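Local coordinates for lactaldehyde dehydrogenase (Methanocaldococcus jannaschii, PDB 3PQA), which oxidises lactaldehyde to lactate with NAD as the preferred cofactor, a step in the biosynthesis of coenzyme F420, and works as a homotetramer, at residues L31-K37 / E202-E207; V131-I137 / V214-T220. All coordinates share one frame; numbering follows the deposited sequence.

From the N terminus the chain first passes L31-K37, at the start of helix 33-44, then V131-I137 in the long strand 122-138. After strand 160-165 and helix 171-186 it comes to helix 201-210, where E202-E207 turns back onto L31-K37 and closes interaction 1. A few residues later strand 216-220 runs alongside V131-I137 and closes interaction 2. The two loops cross rather than nest, because their segments alternate along the chain. Interaction 1 fastens the start of helix 33-44 to helix 201-210, and interaction 2 pairs strands 122-138 and 216-220 of the mixed sheet; the two meet where I137 CD1 packs on G205 O at 3.8 Å.

Interaction 1: L31-K37 / E202-E207; sequences LSREEAK and EVVGDE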
# COMPACT_ATOMS: atom_id res chain seq x y z
N LEU B 31 36.80 -23.87 -3.64
CA LEU B 31 37.54 -22.74 -3.10
C LEU B 31 37.95 -22.99 -1.66
O LEU B 31 37.20 -23.58 -0.88
CB LEU B 31 36.68 -21.47 -3.19
CG LEU B 31 36.62 -20.73 -4.52
CD1 LEU B 31 36.12 -21.60 -5.67
CD2 LEU B 31 35.71 -19.52 -4.35
N SER B 32 39.16 -22.57 -1.32
CA SER B 32 39.60 -22.56 0.06
C SER B 32 38.94 -21.40 0.81
O SER B 32 38.39 -20.48 0.18
CB SER B 32 41.11 -22.37 0.11
OG SER B 32 41.45 -21.09 -0.39
N ARG B 33 39.00 -21.43 2.14
CA ARG B 33 38.49 -20.32 2.95
C ARG B 33 39.18 -19.02 2.55
O ARG B 33 38.54 -17.97 2.49
CB ARG B 33 38.69 -20.58 4.45
CG ARG B 33 38.15 -19.45 5.34
CD ARG B 33 38.16 -19.77 6.84
NE ARG B 33 37.43 -20.99 7.16
CZ ARG B 33 36.13 -21.07 7.44
NH1 ARG B 33 35.35 -19.98 7.43
NH2 ARG B 33 35.60 -22.25 7.73
N GLU B 34 40.47 -19.10 2.24
CA GLU B 34 41.24 -17.93 1.86
C GLU B 34 40.81 -17.39 0.49
O GLU B 34 40.80 -16.18 0.27
CB GLU B 34 42.75 -18.21 1.89
CG GLU B 34 43.61 -16.95 1.96
CD GLU B 34 43.18 -16.02 3.08
OE1 GLU B 34 43.00 -16.49 4.22
OE2 GLU B 34 43.02 -14.80 2.82
N GLU B 35 40.42 -18.29 -0.41
CA GLU B 35 39.92 -17.87 -1.72
C GLU B 35 38.53 -17.26 -1.57
O GLU B 35 38.20 -16.28 -2.26
CB GLU B 35 39.91 -19.03 -2.72
CG GLU B 35 41.32 -19.41 -3.19
CD GLU B 35 41.37 -20.67 -4.03
OE1 GLU B 35 40.62 -21.63 -3.73
OE2 GLU B 35 42.18 -20.71 -4.98
N ALA B 36 37.72 -17.83 -0.67
CA ALA B 36 36.41 -17.26 -0.31
C ALA B 36 36.57 -15.85 0.26
O ALA B 36 35.86 -14.93 -0.15
CB ALA B 36 35.66 -18.18 0.67
N LYS B 37 37.52 -15.67 1.19
CA LYS B 37 37.85 -14.35 1.75
C LYS B 37 38.20 -13.34 0.67
O LYS B 37 37.73 -12.22 0.70
CB LYS B 37 38.98 -14.43 2.79
CG LYS B 37 38.56 -15.08 4.09
CD LYS B 37 39.67 -15.12 5.13
CE LYS B 37 39.19 -15.89 6.37
NZ LYS B 37 40.33 -16.44 7.17
N GLU B 202 30.90 -26.29 4.39
CA GLU B 202 31.49 -26.00 5.70
C GLU B 202 32.75 -25.13 5.62
O GLU B 202 33.27 -24.69 6.64
CB GLU B 202 31.70 -27.30 6.49
CG GLU B 202 32.81 -28.22 5.99
CD GLU B 202 32.45 -29.07 4.76
OE1 GLU B 202 31.29 -29.04 4.26
OE2 GLU B 202 33.37 -29.79 4.30
N VAL B 203 33.23 -24.87 4.41
CA VAL B 203 34.34 -23.95 4.18
C VAL B 203 33.81 -22.64 3.56
O VAL B 203 33.91 -21.57 4.16
CB VAL B 203 35.41 -24.59 3.26
CG1 VAL B 203 36.60 -23.65 3.08
CG2 VAL B 203 35.88 -25.94 3.82
N VAL B 204 33.24 -22.75 2.36
CA VAL B 204 32.83 -21.60 1.55
C VAL B 204 31.53 -20.99 2.11
O VAL B 204 31.44 -19.78 2.33
CB VAL B 204 32.65 -22.00 0.06
CG1 VAL B 204 32.17 -20.82 -0.76
CG2 VAL B 204 33.94 -22.56 -0.51
N GLY B 205 30.53 -21.84 2.34
CA GLY B 205 29.28 -21.40 2.97
C GLY B 205 29.54 -20.79 4.34
O GLY B 205 29.06 -19.69 4.64
N ASP B 206 30.34 -21.47 5.15
CA ASP B 206 30.70 -20.97 6.48
C ASP B 206 31.38 -19.59 6.44
O ASP B 206 31.08 -18.72 7.26
CB ASP B 206 31.61 -21.97 7.20
CG ASP B 206 31.90 -21.57 8.63
OD1 ASP B 206 30.99 -21.70 9.47
OD2 ASP B 206 33.03 -21.10 8.89
N GLU B 207 32.31 -19.40 5.49
CA GLU B 207 33.00 -18.12 5.37
C GLU B 207 32.03 -16.98 5.00
O GLU B 207 32.16 -15.89 5.51
CB GLU B 207 34.18 -18.19 4.38
CG GLU B 207 35.01 -16.90 4.32
CD GLU B 207 35.53 -16.45 5.68
OE1 GLU B 207 35.85 -17.31 6.53
OE2 GLU B 207 35.64 -15.23 5.91
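R33 reaches across to helix 201-210 and ends between two carboxylates. Its NH1 donates to E207 OE1 at 2.9 Å, nearly in the guanidinium plane, while NH1 and NH2 together grip the single oxygen D206 OD2, each at 3.0 Å. Both carboxylates stand steeply to the guanidinium plane, at just over 80°, and each is met on its anti side. With CG anti to the backbone N (chi1 -179°), the R33 chain runs out straight and then bends at chi3, which turns the guanidinium onto the acids; V203 O lies over one face, displaced toward the rim. E207 is also held from its flank: A36 CB packs on its CG at 3.9 Å, and the aliphatic part of K37 lies across its carboxylate, K37 CG 3.4 Å from E207 OE2. Nearer the start of helix 33-44, V203 CG1 sits against R33 N at 3.4 Å, and V204 CG2 touches L31 CB at 4.0 Å.

Further out, K232 pairs with D206 OD1 and N211 binds E207 OE2, so each acid has a second partner that probably limits its rotation. S32 accepts from E35 N and E35 OE1 takes the S32 N-H, closing a capping box at the first turn. R33, D206 and E207 form a salt-bridge network, flanked by apolar packing, between helical segments 33-37 and 202-207, whose axes cross at -31°.

Interaction 2: V131-I137 / V214-T220; sequences VGIVGAI and VNMISFT
N215 turns its amide toward the start of strand 133-137, where I133 N donates to N215 OD1 at 2.9 Å, in the carbonyl plane and on a lone pair. In the other direction I133 O accepts two N-H groups, N215 N at 2.9 Å and M216 N in a longer, more bent bond. G132 CA lies 3.3 Å from N215 OD1, which leaves no room for a side chain, and its backbone angles also call for glycine. Beyond this the strands pair in parallel register, from G135 N to M216 O at 2.8 Å through to T220 N on I137 O.

V131, in the loop before the strand, brings CG2 obliquely against M216 CB at 3.9 Å, M216 sharing a face with V134, A136 and S218. On the face of I137, I217 and F219, I137 chi1 of -60° leaves CG2 anti to the backbone N, meeting the F219 ring at its edge, 3.5 Å from CD1. Helix 201-210 packs on I137, and helix 223-232 on F219 through I229 and V225, the latter in the probable NAD site. K150 binds the S218 and T220 hydroxyls. Regular backbone bonds thus hold a buried, largely apolar pair, while the N215 amide, also bound by K47, adds a side-chain bond where the pairing begins.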
# COMPACT_ATOMS: atom_id res chain seq x y z
N VAL B 131 21.37 -3.41 1.12
CA VAL B 131 22.03 -3.81 2.36
C VAL B 131 23.55 -3.86 2.21
O VAL B 131 24.27 -3.63 3.19
CB VAL B 131 21.50 -5.16 2.88
CG1 VAL B 131 20.07 -4.98 3.38
CG2 VAL B 131 21.59 -6.26 1.81
N GLY B 132 24.03 -4.13 1.00
CA GLY B 132 25.46 -4.13 0.69
C GLY B 132 25.83 -5.40 -0.05
O GLY B 132 25.50 -5.57 -1.23
N ILE B 133 26.52 -6.30 0.64
CA ILE B 133 26.84 -7.62 0.10
C ILE B 133 25.81 -8.62 0.61
O ILE B 133 25.67 -8.82 1.83
CB ILE B 133 28.26 -8.09 0.49
CG1 ILE B 133 29.31 -7.09 -0.00
CG2 ILE B 133 28.54 -9.48 -0.08
CD1 ILE B 133 30.77 -7.45 0.37
N VAL B 134 25.09 -9.23 -0.32
CA VAL B 134 24.15 -10.30 -0.04
C VAL B 134 24.90 -11.62 -0.21
O VAL B 134 25.41 -11.91 -1.30
CB VAL B 134 22.91 -10.25 -0.97
CG1 VAL B 134 22.14 -11.56 -0.91
CG2 VAL B 134 22.00 -9.08 -0.58
N GLY B 135 24.94 -12.40 0.87
CA GLY B 135 25.47 -13.76 0.83
C GLY B 135 24.32 -14.73 0.62
O GLY B 135 23.52 -14.94 1.53
N ALA B 136 24.22 -15.27 -0.59
CA ALA B 136 23.15 -16.20 -0.96
C ALA B 136 23.67 -17.63 -0.87
O ALA B 136 24.72 -17.95 -1.42
CB ALA B 136 22.66 -15.90 -2.37
N ILE B 137 22.96 -18.48 -0.15
CA ILE B 137 23.36 -19.88 -0.02
C ILE B 137 22.15 -20.71 -0.44
O ILE B 137 21.10 -20.63 0.20
CB ILE B 137 23.88 -20.20 1.41
CG1 ILE B 137 25.09 -19.31 1.75
CG2 ILE B 137 24.21 -21.68 1.54
CD1 ILE B 137 25.58 -19.43 3.20
N VAL B 214 30.19 -9.29 4.82
CA VAL B 214 28.89 -9.68 4.27
C VAL B 214 27.81 -9.00 5.11
O VAL B 214 27.88 -9.02 6.34
CB VAL B 214 28.75 -11.23 4.26
CG1 VAL B 214 27.33 -11.66 3.86
CG2 VAL B 214 29.80 -11.84 3.29
N ASN B 215 26.83 -8.38 4.45
CA ASN B 215 25.82 -7.58 5.16
C ASN B 215 24.53 -8.32 5.49
O ASN B 215 23.78 -7.94 6.41
CB ASN B 215 25.52 -6.31 4.36
CG ASN B 215 26.74 -5.40 4.24
OD1 ASN B 215 27.34 -5.28 3.18
ND2 ASN B 215 27.13 -4.79 5.36
N MET B 216 24.27 -9.37 4.72
CA MET B 216 23.03 -10.12 4.83
C MET B 216 23.26 -11.55 4.38
O MET B 216 24.00 -11.79 3.42
CB MET B 216 21.92 -9.47 4.01
CG MET B 216 20.69 -10.34 3.83
SD MET B 216 19.25 -9.42 3.34
CE MET B 216 18.05 -10.78 3.30
N ILE B 217 22.64 -12.49 5.09
CA ILE B 217 22.65 -13.90 4.71
C ILE B 217 21.24 -14.30 4.34
O ILE B 217 20.29 -14.02 5.08
CB ILE B 217 23.17 -14.83 5.85
CG1 ILE B 217 24.59 -14.44 6.27
CG2 ILE B 217 23.08 -16.32 5.46
CD1 ILE B 217 25.58 -14.45 5.14
N SER B 218 21.11 -14.91 3.17
CA SER B 218 19.86 -15.51 2.74
C SER B 218 20.17 -16.96 2.41
O SER B 218 20.86 -17.25 1.42
CB SER B 218 19.32 -14.81 1.52
OG SER B 218 18.07 -15.35 1.15
N PHE B 219 19.64 -17.85 3.25
CA PHE B 219 19.95 -19.28 3.19
C PHE B 219 18.66 -20.06 3.01
O PHE B 219 17.67 -19.79 3.70
CB PHE B 219 20.62 -19.74 4.49
CG PHE B 219 20.73 -21.23 4.63
CD1 PHE B 219 21.79 -21.92 4.05
CD2 PHE B 219 19.78 -21.96 5.35
CE1 PHE B 219 21.91 -23.30 4.17
CE2 PHE B 219 19.89 -23.35 5.48
CZ PHE B 219 20.96 -24.02 4.88
N THR B 220 18.69 -21.03 2.09
CA THR B 220 17.59 -22.00 1.93
C THR B 220 18.21 -23.40 2.07
O THR B 220 19.19 -23.71 1.39
CB THR B 220 16.88 -21.84 0.56
OG1 THR B 220 16.36 -20.51 0.45
CG2 THR B 220 15.69 -22.82 0.40